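Local coordinates for PrgB (Enterococcus faecalis, PDB 6EVU), which promotes cell aggregation, biofilm formation and conjugation by binding and compacting DNA, the part here being its adhesin domain, at residues Ser44-Gly49 against Lys108-Thr113; Tyr100-Glu105 against Ala147-Asp152; Phe131-Gln136 against Ile154-Ile159. All coordinates share one frame; numbering follows the deposited sequence.

Interaction 1 (Ser44-Gly49 against Lys108-Thr113)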
ATOM      1  N   SER A  44      -5.083 -15.059  11.851  1.00 35.88           N
ATOM      2  CA  SER A  44      -5.407 -16.444  12.205  1.00 36.68           C
ATOM      3  C   SER A  44      -4.812 -17.466  11.254  1.00 43.46           C
ATOM      4  O   SER A  44      -4.542 -18.601  11.679  1.00 43.46           O
ATOM      5  CB  SER A  44      -6.917 -16.665  12.233  1.00 35.76           C
ATOM      6  OG  SER A  44      -7.471 -16.237  11.003  1.00 39.03           O
ATOM      7  N   SER A  45      -4.585 -17.094   9.989  1.00 39.31           N
ATOM      8  CA  SER A  45      -3.935 -18.006   9.059  1.00 42.21           C
ATOM      9  C   SER A  45      -3.411 -17.223   7.869  1.00 36.40           C
ATOM     10  O   SER A  45      -3.906 -16.142   7.526  1.00 32.93           O
ATOM     11  CB  SER A  45      -4.881 -19.100   8.570  1.00 39.39           C
ATOM     12  OG  SER A  45      -5.895 -18.524   7.770  1.00 37.11           O
ATOM     13  N   ILE A  46      -2.419 -17.823   7.217  1.00 32.02           N
ATOM     14  CA  ILE A  46      -1.888 -17.334   5.956  1.00 29.61           C
ATOM     15  C   ILE A  46      -1.809 -18.514   5.016  1.00 31.81           C
ATOM     16  O   ILE A  46      -1.116 -19.495   5.329  1.00 35.12           O
ATOM     17  CB  ILE A  46      -0.489 -16.719   6.111  1.00 30.92           C
ATOM     18  CG1 ILE A  46      -0.536 -15.597   7.168  1.00 31.35           C
ATOM     19  CG2 ILE A  46       0.052 -16.225   4.764  1.00 30.98           C
ATOM     20  CD1 ILE A  46       0.837 -14.951   7.479  1.00 29.70           C
ATOM     21  N   LYS A  47      -2.473 -18.412   3.865  1.00 30.33           N
ATOM     22  CA  LYS A  47      -2.593 -19.559   2.967  1.00 33.67           C
ATOM     23  C   LYS A  47      -2.174 -19.162   1.572  1.00 27.88           C
ATOM     24  O   LYS A  47      -2.415 -18.025   1.120  1.00 31.90           O
ATOM     25  CB  LYS A  47      -4.036 -20.136   2.923  1.00 33.43           C
ATOM     26  CG  LYS A  47      -4.474 -20.773   4.204  1.00 45.13           C
ATOM     27  CD  LYS A  47      -4.022 -22.218   4.262  1.00 59.27           C
ATOM     28  CE  LYS A  47      -4.520 -22.897   5.524  1.00 69.84           C
ATOM     29  NZ  LYS A  47      -3.838 -22.376   6.751  1.00 75.02           N
ATOM     30  N   GLY A  48      -1.516 -20.102   0.846  1.00 35.22           N
ATOM     31  CA  GLY A  48      -1.165 -19.845  -0.532  1.00 30.91           C
ATOM     32  C   GLY A  48       0.266 -19.442  -0.781  1.00 29.64           C
ATOM     33  O   GLY A  48       0.668 -19.366  -1.953  1.00 33.29           O
ATOM     34  N   GLY A  49       1.045 -19.120   0.249  1.00 28.32           N
ATOM     35  CA  GLY A  49       2.407 -18.656   0.033  1.00 27.46           C
ATOM     36  C   GLY A  49       3.420 -19.469   0.807  1.00 33.05           C
ATOM     37  O   GLY A  49       3.139 -19.994   1.885  1.00 36.84           O
ATOM     38  N   LYS A 108       0.299 -16.906  -7.579  1.00 28.23           N
ATOM     39  CA  LYS A 108       0.060 -17.614  -6.321  1.00 28.58           C
ATOM     40  C   LYS A 108      -0.437 -16.599  -5.283  1.00 28.74           C
ATOM     41  O   LYS A 108       0.354 -16.104  -4.464  1.00 28.10           O
ATOM     42  CB  LYS A 108       1.341 -18.298  -5.856  1.00 28.47           C
ATOM     43  CG  LYS A 108       1.778 -19.400  -6.850  1.00 30.88           C
ATOM     44  CD  LYS A 108       3.207 -19.815  -6.687  1.00 32.96           C
ATOM     45  CE  LYS A 108       3.577 -20.811  -7.833  1.00 35.93           C
ATOM     46  NZ  LYS A 108       5.090 -20.953  -8.046  1.00 36.59           N
ATOM     47  N   PRO A 109      -1.736 -16.267  -5.302  1.00 29.49           N
ATOM     48  CA  PRO A 109      -2.283 -15.289  -4.347  1.00 26.48           C
ATOM     49  C   PRO A 109      -2.217 -15.833  -2.930  1.00 28.89           C
ATOM     50  O   PRO A 109      -2.380 -17.028  -2.705  1.00 29.14           O
ATOM     51  CB  PRO A 109      -3.737 -15.090  -4.802  1.00 31.31           C
ATOM     52  CG  PRO A 109      -4.017 -16.253  -5.735  1.00 36.05           C
ATOM     53  CD  PRO A 109      -2.731 -16.758  -6.283  1.00 36.80           C
ATOM     54  N   VAL A 110      -1.887 -14.948  -1.988  1.00 24.00           N
ATOM     55  CA  VAL A 110      -1.703 -15.326  -0.591  1.00 24.51           C
ATOM     56  C   VAL A 110      -2.838 -14.696   0.194  1.00 24.38           C
ATOM     57  O   VAL A 110      -3.057 -13.472   0.134  1.00 25.99           O
ATOM     58  CB  VAL A 110      -0.338 -14.843  -0.085  1.00 24.22           C
ATOM     59  CG1 VAL A 110      -0.254 -15.065   1.419  1.00 27.55           C
ATOM     60  CG2 VAL A 110       0.738 -15.598  -0.898  1.00 27.15           C
ATOM     61  N   THR A 111      -3.596 -15.511   0.909  1.00 24.82           N
ATOM     62  CA  THR A 111      -4.733 -14.971   1.675  1.00 25.33           C
ATOM     63  C   THR A 111      -4.318 -14.861   3.134  1.00 29.76           C
ATOM     64  O   THR A 111      -4.017 -15.879   3.769  1.00 28.16           O
ATOM     65  CB  THR A 111      -5.967 -15.872   1.531  1.00 25.99           C
ATOM     66  OG1 THR A 111      -6.327 -16.010   0.134  1.00 29.14           O
ATOM     67  CG2 THR A 111      -7.168 -15.362   2.356  1.00 27.56           C
ATOM     68  N   VAL A 112      -4.335 -13.622   3.671  1.00 23.35           N
ATOM     69  CA  VAL A 112      -4.071 -13.345   5.086  1.00 27.74           C
ATOM     70  C   VAL A 112      -5.413 -13.097   5.768  1.00 25.00           C
ATOM     71  O   VAL A 112      -6.117 -12.146   5.435  1.00 28.55           O
ATOM     72  CB  VAL A 112      -3.157 -12.112   5.225  1.00 23.10           C
ATOM     73  CG1 VAL A 112      -2.898 -11.771   6.728  1.00 26.26           C
ATOM     74  CG2 VAL A 112      -1.870 -12.266   4.400  1.00 25.72           C
ATOM     75  N   THR A 113      -5.766 -13.915   6.747  1.00 25.40           N
ATOM     76  CA  THR A 113      -7.034 -13.754   7.448  1.00 28.96           C
ATOM     77  C   THR A 113      -6.804 -13.117   8.816  1.00 32.37           C
ATOM     78  O   THR A 113      -5.964 -13.572   9.586  1.00 37.21           O
ATOM     79  CB  THR A 113      -7.707 -15.115   7.606  1.00 30.74           C
ATOM     80  OG1 THR A 113      -7.959 -15.668   6.298  1.00 33.22           O
ATOM     81  CG2 THR A 113      -9.021 -14.974   8.346  1.00 36.00           C
TER
HETATM   82  O   HOH W   1      -5.979 -17.255   5.274  1.00 32.56           O
HETATM   83  O   HOH W   2      -1.355 -19.311  -3.940  1.00 33.89           O
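I46 and V110 meet on the inner face of an antiparallel strand pair, in the nine-stranded sheet of the β-sandwich that forms this adhesin domain of the antigen I/II family. Strand 42-47 pairs with 110-115, the segment axes 4.8 Å apart and their N-to-C directions 176° apart, nearly exactly antiparallel. K47 and T111 form a hydrogen-bonded pair, with T111 N donating to K47 O at 2.8 Å in the carbonyl plane and K47 N bonding back to T111 O. One step along, I46 and V112 make the non-hydrogen-bonded pair. T113 N reaches S45 O in a straight bond, while S44 N closes the end by donating to T113 O.

The tight side is the one I46 shares with V110 and V112. With chi1 at -56° I46 CG1 sits beside the backbone N, which leaves CG2 anti to that N and 3.6 Å from V110 CG1; the two side chains slant across each other. Y100 and V102 of the second sheet press on I46, and V110 CG2 fills in against G49 CA at 3.6 Å.

The other side, carrying S45, K47, T111 and T113, is polar and looser. K47 leads its amine away from the partner strand, and T111 and T113 lean on V132 and E130 of the next strand. S45 OG and T113 OG1 do not bond directly; a water bonds to both and donates to T111 O. S45 N is buried by the contact without a partner in the model. Past the last bonded pair, G48 turns the chain away with a positive phi of 101°, and a second water donates to both G48 O and P109 O, each at 2.8 Å.

Interaction 2 (Tyr100-Glu105 against Ala147-Asp152); sequences YAVLLE and AVFSND
The antiparallel ladder of Y100-V102 with A147-F149 lies inside the smaller, six-stranded sheet of the sandwich, in a buried stretch. Four backbone bonds hold it: Y100 and F149 exchange two, V102 and A147 the other two, and A101 with V148 forms the non-hydrogen-bonded pair between them. The segment axes run 139° apart, a marked twist.

V102, L104, A147 and F149 turn to the interior. F149 crosses V102 at about a right angle, its CE2 3.8 Å from V102 CB, and L104 CD2 comes to the ring's edge, 4.2 Å from CZ of F149. L104 CG also rests on A147 CB at 4.1 Å. V110 and V112 of the nine-stranded sheet cover F149 from across the sandwich.

Beyond the ladder, Y100 swings its ring toward N151. Its CG sits beside the backbone N, and the hydroxyl ends near the N151 amide, whose plane stands 90° to the ring. N151 ND2 donates to Y100 OH at 3.3 Å and 165°, the oxygen lying in the amide plane, while N151 OD1 sits at the ring edge, 3.5 Å from Y100 CE2. Y100 OH in turn donates to a water at 2.6 Å, which donates to OD1. That amide is gripped further by I43 N, bonding to OD1, and by N97 O, which takes a bond from ND2. So the phenol both accepts and donates, and its hydroxyl is locked to an amide whose own flip is fixed by neighbouring backbone.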
ATOM      1  N   TYR A 100       4.527 -11.872  10.090  1.00 28.58           N
ATOM      2  CA  TYR A 100       5.001 -13.115   9.468  1.00 29.65           C
ATOM      3  C   TYR A 100       5.616 -12.846   8.112  1.00 26.14           C
ATOM      4  O   TYR A 100       5.025 -12.127   7.299  1.00 26.33           O
ATOM      5  CB  TYR A 100       3.848 -14.126   9.278  1.00 27.95           C
ATOM      6  CG  TYR A 100       3.148 -14.345  10.583  1.00 35.09           C
ATOM      7  CD1 TYR A 100       3.587 -15.302  11.452  1.00 34.68           C
ATOM      8  CD2 TYR A 100       2.094 -13.535  10.953  1.00 34.24           C
ATOM      9  CE1 TYR A 100       2.968 -15.477  12.710  1.00 35.59           C
ATOM     10  CE2 TYR A 100       1.461 -13.682  12.199  1.00 37.39           C
ATOM     11  CZ  TYR A 100       1.897 -14.644  13.050  1.00 35.05           C
ATOM     12  OH  TYR A 100       1.259 -14.754  14.298  1.00 41.96           O
ATOM     13  N   ALA A 101       6.776 -13.486   7.826  1.00 25.89           N
ATOM     14  CA  ALA A 101       7.482 -13.296   6.559  1.00 25.89           C
ATOM     15  C   ALA A 101       7.027 -14.346   5.542  1.00 25.68           C
ATOM     16  O   ALA A 101       7.008 -15.546   5.842  1.00 27.54           O
ATOM     17  CB  ALA A 101       9.006 -13.387   6.750  1.00 26.06           C
ATOM     18  N   VAL A 102       6.688 -13.908   4.334  1.00 23.68           N
ATOM     19  CA  VAL A 102       6.072 -14.788   3.336  1.00 25.25           C
ATOM     20  C   VAL A 102       6.649 -14.449   1.969  1.00 25.68           C
ATOM     21  O   VAL A 102       6.912 -13.279   1.678  1.00 25.01           O
ATOM     22  CB  VAL A 102       4.531 -14.622   3.326  1.00 24.38           C
ATOM     23  CG1 VAL A 102       3.876 -15.490   2.233  1.00 29.65           C
ATOM     24  CG2 VAL A 102       3.952 -14.930   4.707  1.00 26.08           C
ATOM     25  N   LEU A 103       6.852 -15.475   1.105  1.00 22.64           N
ATOM     26  CA  LEU A 103       7.330 -15.174  -0.250  1.00 24.98           C
ATOM     27  C   LEU A 103       6.116 -15.013  -1.156  1.00 27.71           C
ATOM     28  O   LEU A 103       5.249 -15.905  -1.179  1.00 30.69           O
ATOM     29  CB  LEU A 103       8.211 -16.312  -0.793  1.00 24.83           C
ATOM     30  CG  LEU A 103       8.858 -15.960  -2.151  1.00 24.74           C
ATOM     31  CD1 LEU A 103      10.089 -15.121  -1.952  1.00 24.18           C
ATOM     32  CD2 LEU A 103       9.365 -17.276  -2.808  1.00 26.70           C
ATOM     33  N   LEU A 104       6.038 -13.902  -1.915  1.00 21.53           N
ATOM     34  CA  LEU A 104       4.983 -13.738  -2.927  1.00 22.58           C
ATOM     35  C   LEU A 104       5.533 -14.100  -4.296  1.00 24.14           C
ATOM     36  O   LEU A 104       6.626 -13.662  -4.685  1.00 23.50           O
ATOM     37  CB  LEU A 104       4.428 -12.304  -2.998  1.00 22.15           C
ATOM     38  CG  LEU A 104       3.881 -11.759  -1.666  1.00 25.08           C
ATOM     39  CD1 LEU A 104       3.413 -10.324  -1.963  1.00 27.31           C
ATOM     40  CD2 LEU A 104       2.748 -12.609  -1.230  1.00 29.64           C
ATOM     41  N   GLU A 105       4.767 -14.913  -5.038  1.00 25.45           N
ATOM     42  CA  GLU A 105       5.212 -15.393  -6.334  1.00 25.84           C
ATOM     43  C   GLU A 105       4.105 -15.136  -7.338  1.00 24.53           C
ATOM     44  O   GLU A 105       2.923 -15.112  -6.985  1.00 28.61           O
ATOM     45  CB  GLU A 105       5.539 -16.909  -6.288  1.00 28.83           C
ATOM     46  CG  GLU A 105       6.685 -17.213  -5.292  1.00 28.47           C
ATOM     47  CD  GLU A 105       6.965 -18.694  -5.253  1.00 37.54           C
ATOM     48  OE1 GLU A 105       6.456 -19.417  -4.355  1.00 34.43           O
ATOM     49  OE2 GLU A 105       7.663 -19.144  -6.175  1.00 41.80           O
ATOM     50  N   ALA A 147       7.286 -10.416   1.716  1.00 21.89           N
ATOM     51  CA  ALA A 147       6.250  -9.707   2.438  1.00 22.70           C
ATOM     52  C   ALA A 147       6.402 -10.005   3.907  1.00 26.57           C
ATOM     53  O   ALA A 147       6.703 -11.137   4.310  1.00 25.05           O
ATOM     54  CB  ALA A 147       4.854 -10.115   1.977  1.00 24.23           C
ATOM     55  N   VAL A 148       6.131  -8.995   4.726  1.00 22.21           N
ATOM     56  CA  VAL A 148       5.906  -9.228   6.134  1.00 24.08           C
ATOM     57  C   VAL A 148       4.513  -8.692   6.403  1.00 28.07           C
ATOM     58  O   VAL A 148       4.254  -7.497   6.198  1.00 26.14           O
ATOM     59  CB  VAL A 148       6.954  -8.579   7.038  1.00 25.01           C
ATOM     60  CG1 VAL A 148       6.649  -8.909   8.468  1.00 29.06           C
ATOM     61  CG2 VAL A 148       8.387  -9.139   6.727  1.00 26.15           C
ATOM     62  N   PHE A 149       3.631  -9.574   6.872  1.00 23.07           N
ATOM     63  CA  PHE A 149       2.241  -9.215   7.184  1.00 24.35           C
ATOM     64  C   PHE A 149       2.130  -9.003   8.674  1.00 27.01           C
ATOM     65  O   PHE A 149       2.469  -9.887   9.462  1.00 26.58           O
ATOM     66  CB  PHE A 149       1.272 -10.280   6.719  1.00 24.95           C
ATOM     67  CG  PHE A 149       1.378 -10.546   5.238  1.00 23.83           C
ATOM     68  CD1 PHE A 149       1.144  -9.499   4.345  1.00 24.29           C
ATOM     69  CD2 PHE A 149       1.720 -11.820   4.726  1.00 25.59           C
ATOM     70  CE1 PHE A 149       1.231  -9.695   2.943  1.00 24.13           C
ATOM     71  CE2 PHE A 149       1.780 -11.994   3.323  1.00 23.79           C
ATOM     72  CZ  PHE A 149       1.527 -10.952   2.434  1.00 22.93           C
ATOM     73  N   SER A 150       1.614  -7.847   9.061  1.00 27.22           N
ATOM     74  CA  SER A 150       1.515  -7.493  10.477  1.00 30.39           C
ATOM     75  C   SER A 150       0.273  -8.079  11.132  1.00 32.04           C
ATOM     76  O   SER A 150      -0.800  -8.143  10.532  1.00 31.50           O
ATOM     77  CB  SER A 150       1.511  -5.966  10.605  1.00 30.39           C
ATOM     78  OG  SER A 150       1.181  -5.591  11.951  1.00 32.54           O
ATOM     79  N   ASN A 151       0.401  -8.490  12.399  1.00 35.68           N
ATOM     80  CA  ASN A 151      -0.773  -8.895  13.158  1.00 37.68           C
ATOM     81  C   ASN A 151      -1.739  -7.729  13.394  1.00 34.12           C
ATOM     82  O   ASN A 151      -2.864  -7.981  13.815  1.00 37.86           O
ATOM     83  CB  ASN A 151      -0.330  -9.541  14.511  1.00 36.25           C
ATOM     84  CG  ASN A 151      -0.097 -11.064  14.386  1.00 38.63           C
ATOM     85  OD1 ASN A 151      -0.947 -11.804  13.879  1.00 38.25           O
ATOM     86  ND2 ASN A 151       1.056 -11.527  14.854  1.00 37.85           N
ATOM     87  N   ASP A 152      -1.294  -6.475  13.179  1.00 34.64           N
ATOM     88  CA  ASP A 152      -2.156  -5.299  13.197  1.00 41.17           C
ATOM     89  C   ASP A 152      -2.634  -5.043  11.764  1.00 36.86           C
ATOM     90  O   ASP A 152      -1.818  -4.665  10.912  1.00 34.26           O
ATOM     91  CB  ASP A 152      -1.369  -4.099  13.749  1.00 41.01           C
ATOM     92  CG  ASP A 152      -2.217  -2.850  13.955  1.00 44.24           C
ATOM     93  OD1 ASP A 152      -3.255  -2.703  13.297  1.00 39.16           O
ATOM     94  OD2 ASP A 152      -1.833  -1.968  14.776  1.00 44.32           O
TER
HETATM   95  O   HOH W   3      -1.305 -14.550  14.934  1.00 40.80           O

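Interaction 3 (Phe131-Gln136 against Ile154-Ile159); sequences FVYELQ and IITAFI
Y133 and T156 meet in the core between the two sheets of the β-sandwich. Y133 belongs to strand 124-137 of the nine-stranded sheet, and T156 immediately precedes strand 157-160 of the six-stranded one. No direct hydrogen bond joins the segments; with Y133 CA and A157 CA 9.6 Å apart, side chains alone span the gap.

The Y133 ring does most of the spanning. Its chi1 of -63° sets CG beside the backbone N and directs the side chain across to the opposite strand, while chi2 of 89° stands the ring plane upright to the plane of CA, CB and CG. On the CD2-CE2 side of the ring, CD2 lies 4.1 Å from I159 CD1, which I159 delivers on an extended outer arm, and CE2 lies 3.8 Å from A157 CB. The hydroxyl ends 3.3 Å from T156 CG2.

T156 has an unusual backbone with a positive phi, and its chi1 of -35° strays from a staggered value. CG2, anti to the backbone N, turns to the aromatic rings, while OG1 is held by P153 O and by the backbone N of F304. The same methyl also touches F131, 3.9 Å from CE2, crossing that ring's side chain at about a right angle. Y133 also meets F149, their ring planes moderately inclined. The hydroxyl thus lies in largely apolar surroundings, and a water gives it a polar partner, bonding to Y133 OH at 2.8 Å; the same water donates to T156 O, also at 2.8 Å.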
ATOM      1  N   PHE A 131      -7.328 -10.426   3.546  1.00 24.03           N
ATOM      2  CA  PHE A 131      -6.521  -9.587   2.657  1.00 27.01           C
ATOM      3  C   PHE A 131      -5.784 -10.520   1.700  1.00 25.01           C
ATOM      4  O   PHE A 131      -4.943 -11.294   2.143  1.00 25.02           O
ATOM      5  CB  PHE A 131      -5.513  -8.813   3.507  1.00 25.28           C
ATOM      6  CG  PHE A 131      -6.101  -7.638   4.264  1.00 23.75           C
ATOM      7  CD1 PHE A 131      -7.199  -7.769   5.119  1.00 27.95           C
ATOM      8  CD2 PHE A 131      -5.528  -6.377   4.077  1.00 26.03           C
ATOM      9  CE1 PHE A 131      -7.724  -6.626   5.781  1.00 30.41           C
ATOM     10  CE2 PHE A 131      -6.079  -5.239   4.726  1.00 24.94           C
ATOM     11  CZ  PHE A 131      -7.127  -5.402   5.587  1.00 26.88           C
ATOM     12  N   VAL A 132      -6.083 -10.452   0.405  1.00 23.68           N
ATOM     13  CA  VAL A 132      -5.457 -11.312  -0.598  1.00 22.21           C
ATOM     14  C   VAL A 132      -4.462 -10.503  -1.393  1.00 20.73           C
ATOM     15  O   VAL A 132      -4.814  -9.512  -2.054  1.00 25.54           O
ATOM     16  CB  VAL A 132      -6.500 -11.935  -1.530  1.00 24.62           C
ATOM     17  CG1 VAL A 132      -5.793 -12.796  -2.605  1.00 27.82           C
ATOM     18  CG2 VAL A 132      -7.521 -12.713  -0.660  1.00 26.82           C
ATOM     19  N   TYR A 133      -3.197 -10.921  -1.305  1.00 20.77           N
ATOM     20  CA  TYR A 133      -2.061 -10.283  -1.975  1.00 22.71           C
ATOM     21  C   TYR A 133      -1.614 -11.134  -3.145  1.00 23.43           C
ATOM     22  O   TYR A 133      -1.428 -12.326  -2.988  1.00 25.28           O
ATOM     23  CB  TYR A 133      -0.894 -10.177  -1.002  1.00 21.28           C
ATOM     24  CG  TYR A 133      -1.210  -9.304   0.178  1.00 20.95           C
ATOM     25  CD1 TYR A 133      -1.788  -9.826   1.359  1.00 21.65           C
ATOM     26  CD2 TYR A 133      -0.843  -7.942   0.143  1.00 21.92           C
ATOM     27  CE1 TYR A 133      -2.013  -8.966   2.478  1.00 23.16           C
ATOM     28  CE2 TYR A 133      -1.102  -7.126   1.237  1.00 21.41           C
ATOM     29  CZ  TYR A 133      -1.664  -7.653   2.366  1.00 21.93           C
ATOM     30  OH  TYR A 133      -1.933  -6.922   3.490  1.00 24.74           O
ATOM     31  N   GLU A 134      -1.427 -10.501  -4.308  1.00 22.26           N
ATOM     32  CA  GLU A 134      -0.942 -11.222  -5.459  1.00 21.61           C
ATOM     33  C   GLU A 134       0.136 -10.394  -6.116  1.00 27.27           C
ATOM     34  O   GLU A 134      -0.126  -9.270  -6.555  1.00 25.54           O
ATOM     35  CB  GLU A 134      -2.079 -11.546  -6.441  1.00 23.77           C
ATOM     36  CG  GLU A 134      -1.569 -12.467  -7.503  1.00 34.03           C
ATOM     37  CD  GLU A 134      -2.655 -13.059  -8.375  1.00 35.54           C
ATOM     38  OE1 GLU A 134      -3.891 -12.949  -8.067  1.00 37.67           O
ATOM     39  OE2 GLU A 134      -2.246 -13.668  -9.414  1.00 38.14           O
ATOM     40  N   LEU A 135       1.333 -10.973  -6.234  1.00 25.03           N
ATOM     41  CA  LEU A 135       2.394 -10.348  -7.014  1.00 23.66           C
ATOM     42  C   LEU A 135       1.923 -10.042  -8.434  1.00 24.69           C
ATOM     43  O   LEU A 135       1.332 -10.891  -9.127  1.00 26.60           O
ATOM     44  CB  LEU A 135       3.642 -11.250  -7.049  1.00 24.77           C
ATOM     45  CG  LEU A 135       4.918 -10.754  -7.764  1.00 25.94           C
ATOM     46  CD1 LEU A 135       6.107 -11.485  -7.124  1.00 30.35           C
ATOM     47  CD2 LEU A 135       4.929 -11.076  -9.323  1.00 26.29           C
ATOM     48  N   GLN A 136       2.249  -8.816  -8.879  1.00 25.83           N
ATOM     49  CA  GLN A 136       2.089  -8.402 -10.265  1.00 23.57           C
ATOM     50  C   GLN A 136       3.377  -7.984 -10.975  1.00 27.69           C
ATOM     51  O   GLN A 136       3.506  -8.231 -12.190  1.00 32.14           O
ATOM     52  CB  GLN A 136       1.067  -7.263 -10.329  1.00 28.13           C
ATOM     53  CG  GLN A 136      -0.317  -7.808  -9.951  1.00 27.45           C
ATOM     54  CD  GLN A 136      -1.374  -6.777 -10.188  1.00 36.76           C
ATOM     55  OE1 GLN A 136      -1.267  -5.685  -9.676  1.00 36.24           O
ATOM     56  NE2 GLN A 136      -2.395  -7.118 -10.974  1.00 36.04           N
ATOM     57  N   ILE A 154      -4.112  -2.644  10.520  1.00 30.50           N
ATOM     58  CA  ILE A 154      -3.955  -1.231  10.198  1.00 35.23           C
ATOM     59  C   ILE A 154      -2.506  -0.870   9.910  1.00 36.69           C
ATOM     60  O   ILE A 154      -2.248   0.186   9.321  1.00 37.04           O
ATOM     61  CB  ILE A 154      -4.510  -0.379  11.355  1.00 38.79           C
ATOM     62  CG1 ILE A 154      -5.931  -0.836  11.685  1.00 40.58           C
ATOM     63  CG2 ILE A 154      -4.474   1.088  11.018  1.00 47.18           C
ATOM     64  CD1 ILE A 154      -6.904  -0.734  10.499  1.00 34.53           C
ATOM     65  N   ILE A 155      -1.558  -1.715  10.310  1.00 36.28           N
ATOM     66  CA  ILE A 155      -0.189  -1.615   9.812  1.00 33.43           C
ATOM     67  C   ILE A 155      -0.032  -2.371   8.494  1.00 28.22           C
ATOM     68  O   ILE A 155       0.636  -1.898   7.549  1.00 30.93           O
ATOM     69  CB  ILE A 155       0.748  -2.161  10.905  1.00 28.35           C
ATOM     70  CG1 ILE A 155       0.752  -1.231  12.133  1.00 34.55           C
ATOM     71  CG2 ILE A 155       2.193  -2.401  10.385  1.00 31.09           C
ATOM     72  CD1 ILE A 155       1.540  -1.776  13.315  1.00 36.57           C
ATOM     73  N   THR A 156      -0.698  -3.514   8.408  1.00 27.10           N
ATOM     74  CA  THR A 156      -0.933  -4.264   7.169  1.00 23.41           C
ATOM     75  C   THR A 156       0.286  -5.015   6.593  1.00 25.41           C
ATOM     76  O   THR A 156       0.478  -6.178   6.917  1.00 27.82           O
ATOM     77  CB  THR A 156      -1.556  -3.313   6.107  1.00 25.99           C
ATOM     78  OG1 THR A 156      -2.432  -2.385   6.824  1.00 28.15           O
ATOM     79  CG2 THR A 156      -2.410  -4.039   5.067  1.00 26.29           C
ATOM     80  N   ALA A 157       1.061  -4.404   5.725  1.00 26.02           N
ATOM     81  CA  ALA A 157       2.059  -5.162   4.970  1.00 23.11           C
ATOM     82  C   ALA A 157       3.313  -4.344   4.710  1.00 31.73           C
ATOM     83  O   ALA A 157       3.235  -3.156   4.403  1.00 26.78           O
ATOM     84  CB  ALA A 157       1.510  -5.609   3.622  1.00 22.04           C
ATOM     85  N   PHE A 158       4.461  -5.017   4.717  1.00 23.10           N
ATOM     86  CA  PHE A 158       5.704  -4.464   4.179  1.00 23.88           C
ATOM     87  C   PHE A 158       6.132  -5.377   3.061  1.00 23.28           C
ATOM     88  O   PHE A 158       6.153  -6.592   3.251  1.00 26.40           O
ATOM     89  CB  PHE A 158       6.796  -4.406   5.254  1.00 25.12           C
ATOM     90  CG  PHE A 158       6.492  -3.453   6.396  1.00 24.66           C
ATOM     91  CD1 PHE A 158       5.596  -3.832   7.385  1.00 26.68           C
ATOM     92  CD2 PHE A 158       7.125  -2.190   6.498  1.00 31.18           C
ATOM     93  CE1 PHE A 158       5.321  -2.952   8.496  1.00 35.53           C
ATOM     94  CE2 PHE A 158       6.814  -1.300   7.578  1.00 31.16           C
ATOM     95  CZ  PHE A 158       5.930  -1.692   8.549  1.00 33.30           C
ATOM     96  N   ILE A 159       6.424  -4.825   1.880  1.00 20.59           N
ATOM     97  CA  ILE A 159       6.681  -5.670   0.712  1.00 20.31           C
ATOM     98  C   ILE A 159       7.930  -5.176   0.009  1.00 22.78           C
ATOM     99  O   ILE A 159       8.109  -3.967  -0.212  1.00 23.73           O
ATOM    100  CB  ILE A 159       5.441  -5.677  -0.231  1.00 22.70           C
ATOM    101  CG1 ILE A 159       4.277  -6.467   0.476  1.00 26.86           C
ATOM    102  CG2 ILE A 159       5.778  -6.285  -1.665  1.00 22.38           C
ATOM    103  CD1 ILE A 159       2.984  -6.457  -0.206  1.00 38.21           C
TER
HETATM  104  O   HOH W   4      -1.540  -7.946   6.021  1.00 27.77           O

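All three contacts belong to one β-sandwich. Interaction 1 pairs strands of the nine-stranded sheet, its centre about 17 Å from the chain centre, with one polar, partly open face. Interaction 2 pairs strands of the six-stranded sheet and is buried; interaction 3, centred about 7 Å from the chain centre, joins the two sheets. Backbone bonds dominate the first two, whereas the third relies on side chains and one bridging water. They interlock: V110 CG2 of interaction 1 packs on L104 CD2 of interaction 2, probable backbone bonds tie V148 to F158 and S150 to T156 between interactions 2 and 3, and strands 110-115 and 124-137 are neighbours linking interactions 1 and 3.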